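Local coordinates for initiator protein NS1 (Human bocavirus, PDB 4KW3) that probably binds the viral replication origin and nicks one DNA strand to start rolling-circle replication, this chain being its N-terminal origin-recognition and nuclease domain, at residues 33-37 with 161-165. Residues are numbered along the deposited sequence; the frame is centred on the assembly and turned at random.
Sequences LLHAL and EEADI
Leu33 and Leu37, one turn apart on helix 31-38, reach across to the first turns of helix 160-177 and take Ile165 between them. With CG1 anti to its carbonyl carbon (chi1 -67°), Ile165 places CD1 against Leu33, 3.7 Å from Leu33 CD1, while its CG2 meets Leu37 CD1 at the same 3.7 Å. Leu34 CD2 adds a looser touch on Ile165 CD1, at 4.3 Å. Both methyls of Leu33 lie against Glu161 CB, and CD2 also comes 3.7 Å from Glu162 CG, so the aliphatic parts of both glutamates extend the apolar surface. Glu162, a buried residue, runs on, extended, over the face of helix 31-38 until OE2 comes 3.3 Å from Ala36 CB. Its OE1 accepts the backbone N of Glu159 and forms a salt bridge with Arg156, which itself packs on Ala36; Glu161 pairs with Lys30. The short helical segments cross at -74° with axes 10.1 Å apart. Tyr24 packs against Leu33 and Ile165, Phe158 against Leu37, and helix 43-49 meets helix 31-38 through His35 and Ala36. This buried helix-helix junction leaves the Leu34 side chain about 11 Å from that of His115, a predicted divalent-metal ligand on strand 114-122 of the central sheet.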
ATOM      1  N   LEU A  33      -6.798  -3.691 -16.534  1.00 51.80           N
ATOM      2  CA  LEU A  33      -7.402  -4.851 -15.875  1.00 53.87           C
ATOM      3  C   LEU A  33      -7.522  -4.638 -14.356  1.00 57.88           C
ATOM      4  O   LEU A  33      -8.562  -4.963 -13.756  1.00 52.09           O
ATOM      5  CB  LEU A  33      -6.586  -6.117 -16.158  1.00 58.69           C
ATOM      6  CG  LEU A  33      -6.369  -6.525 -17.618  1.00 64.47           C
ATOM      7  CD1 LEU A  33      -5.441  -7.732 -17.692  1.00 66.49           C
ATOM      8  CD2 LEU A  33      -7.695  -6.810 -18.309  1.00 42.08           C
ATOM      9  N   LEU A  34      -6.475  -4.072 -13.737  1.00 47.52           N
ATOM     10  CA  LEU A  34      -6.540  -3.829 -12.300  1.00 48.40           C
ATOM     11  C   LEU A  34      -7.519  -2.711 -11.985  1.00 52.02           C
ATOM     12  O   LEU A  34      -8.191  -2.761 -10.948  1.00 50.10           O
ATOM     13  CB  LEU A  34      -5.164  -3.545 -11.660  1.00 47.48           C
ATOM     14  CG  LEU A  34      -4.170  -4.705 -11.686  1.00 53.22           C
ATOM     15  CD1 LEU A  34      -2.921  -4.372 -10.902  1.00 54.27           C
ATOM     16  CD2 LEU A  34      -4.799  -6.012 -11.200  1.00 52.44           C
ATOM     17  N   HIS A  35      -7.621  -1.727 -12.887  1.00 52.28           N
ATOM     18  CA  HIS A  35      -8.581  -0.633 -12.702  1.00 52.10           C
ATOM     19  C   HIS A  35      -9.968  -1.227 -12.510  1.00 57.74           C
ATOM     20  O   HIS A  35     -10.714  -0.791 -11.633  1.00 51.07           O
ATOM     21  CB  HIS A  35      -8.622   0.344 -13.899  1.00 49.75           C
ATOM     22  CG  HIS A  35      -7.323   1.031 -14.186  1.00 48.85           C
ATOM     23  ND1 HIS A  35      -7.053   1.627 -15.396  1.00 55.11           N
ATOM     24  CD2 HIS A  35      -6.219   1.208 -13.426  1.00 48.59           C
ATOM     25  CE1 HIS A  35      -5.836   2.136 -15.373  1.00 54.84           C
ATOM     26  NE2 HIS A  35      -5.306   1.893 -14.189  1.00 54.37           N
ATOM     27  N   ALA A  36     -10.295  -2.235 -13.325  1.00 52.57           N
ATOM     28  CA  ALA A  36     -11.620  -2.828 -13.312  1.00 56.17           C
ATOM     29  C   ALA A  36     -11.821  -3.777 -12.121  1.00 62.36           C
ATOM     30  O   ALA A  36     -12.845  -3.704 -11.422  1.00 59.43           O
ATOM     31  CB  ALA A  36     -11.876  -3.556 -14.634  1.00 46.62           C
ATOM     32  N   LEU A  37     -10.839  -4.651 -11.894  1.00 53.67           N
ATOM     33  CA  LEU A  37     -10.914  -5.637 -10.813  1.00 51.83           C
ATOM     34  C   LEU A  37     -10.914  -4.997  -9.413  1.00 57.61           C
ATOM     35  O   LEU A  37     -11.614  -5.461  -8.513  1.00 61.62           O
ATOM     36  CB  LEU A  37      -9.799  -6.677 -10.951  1.00 48.62           C
ATOM     37  CG  LEU A  37      -9.925  -7.738 -12.053  1.00 46.97           C
ATOM     38  CD1 LEU A  37      -8.607  -8.504 -12.234  1.00 44.38           C
ATOM     39  CD2 LEU A  37     -11.069  -8.705 -11.783  1.00 48.51           C
ATOM     40  N   GLU A 161      -8.852 -11.954 -19.755  1.00 71.82           N
ATOM     41  CA  GLU A 161      -7.637 -11.544 -19.053  1.00 69.25           C
ATOM     42  C   GLU A 161      -7.881 -11.219 -17.581  1.00 72.81           C
ATOM     43  O   GLU A 161      -7.026 -11.486 -16.736  1.00 76.00           O
ATOM     44  CB  GLU A 161      -6.986 -10.368 -19.756  1.00 64.80           C
ATOM     45  CG  GLU A 161      -5.966 -10.795 -20.765  1.00 70.60           C
ATOM     46  CD  GLU A 161      -5.697  -9.725 -21.784  1.00 80.79           C
ATOM     47  OE1 GLU A 161      -6.661  -9.035 -22.179  1.00 91.03           O
ATOM     48  OE2 GLU A 161      -4.528  -9.567 -22.186  1.00 80.47           O
ATOM     49  N   GLU A 162      -9.036 -10.624 -17.285  1.00 73.54           N
ATOM     50  CA  GLU A 162      -9.415 -10.333 -15.905  1.00 74.06           C
ATOM     51  C   GLU A 162      -9.564 -11.630 -15.115  1.00 77.74           C
ATOM     52  O   GLU A 162      -9.173 -11.706 -13.952  1.00 79.43           O
ATOM     53  CB  GLU A 162     -10.711  -9.528 -15.847  1.00 67.84           C
ATOM     54  CG  GLU A 162     -10.680  -8.215 -16.605  1.00 69.70           C
ATOM     55  CD  GLU A 162     -12.046  -7.534 -16.634  1.00 77.60           C
ATOM     56  OE1 GLU A 162     -13.069  -8.245 -16.741  1.00 78.22           O
ATOM     57  OE2 GLU A 162     -12.102  -6.289 -16.529  1.00 79.69           O
ATOM     58  N   ALA A 163     -10.132 -12.645 -15.756  1.00 73.91           N
ATOM     59  CA  ALA A 163     -10.331 -13.945 -15.125  1.00 66.64           C
ATOM     60  C   ALA A 163      -8.987 -14.654 -14.886  1.00 66.85           C
ATOM     61  O   ALA A 163      -8.821 -15.399 -13.920  1.00 67.30           O
ATOM     62  CB  ALA A 163     -11.249 -14.796 -15.969  1.00 59.20           C
ATOM     63  N   ASP A 164      -8.034 -14.420 -15.777  1.00 66.62           N
ATOM     64  CA  ASP A 164      -6.693 -14.962 -15.618  1.00 67.84           C
ATOM     65  C   ASP A 164      -6.023 -14.471 -14.324  1.00 73.21           C
ATOM     66  O   ASP A 164      -5.469 -15.259 -13.550  1.00 70.97           O
ATOM     67  CB  ASP A 164      -5.846 -14.591 -16.829  1.00 68.91           C
ATOM     68  CG  ASP A 164      -4.400 -14.983 -16.664  1.00 86.95           C
ATOM     69  OD1 ASP A 164      -4.105 -16.197 -16.705  1.00 92.71           O
ATOM     70  OD2 ASP A 164      -3.555 -14.071 -16.499  1.00 93.75           O
ATOM     71  N   ILE A 165      -6.109 -13.166 -14.082  1.00 69.28           N
ATOM     72  CA  ILE A 165      -5.585 -12.566 -12.864  1.00 62.60           C
ATOM     73  C   ILE A 165      -6.271 -13.149 -11.631  1.00 61.25           C
ATOM     74  O   ILE A 165      -5.616 -13.505 -10.649  1.00 60.21           O
ATOM     75  CB  ILE A 165      -5.779 -11.032 -12.892  1.00 60.37           C
ATOM     76  CG1 ILE A 165      -4.909 -10.415 -13.992  1.00 52.23           C
ATOM     77  CG2 ILE A 165      -5.485 -10.407 -11.521  1.00 45.43           C
ATOM     78  CD1 ILE A 165      -5.191  -8.962 -14.246  1.00 53.32           C
TER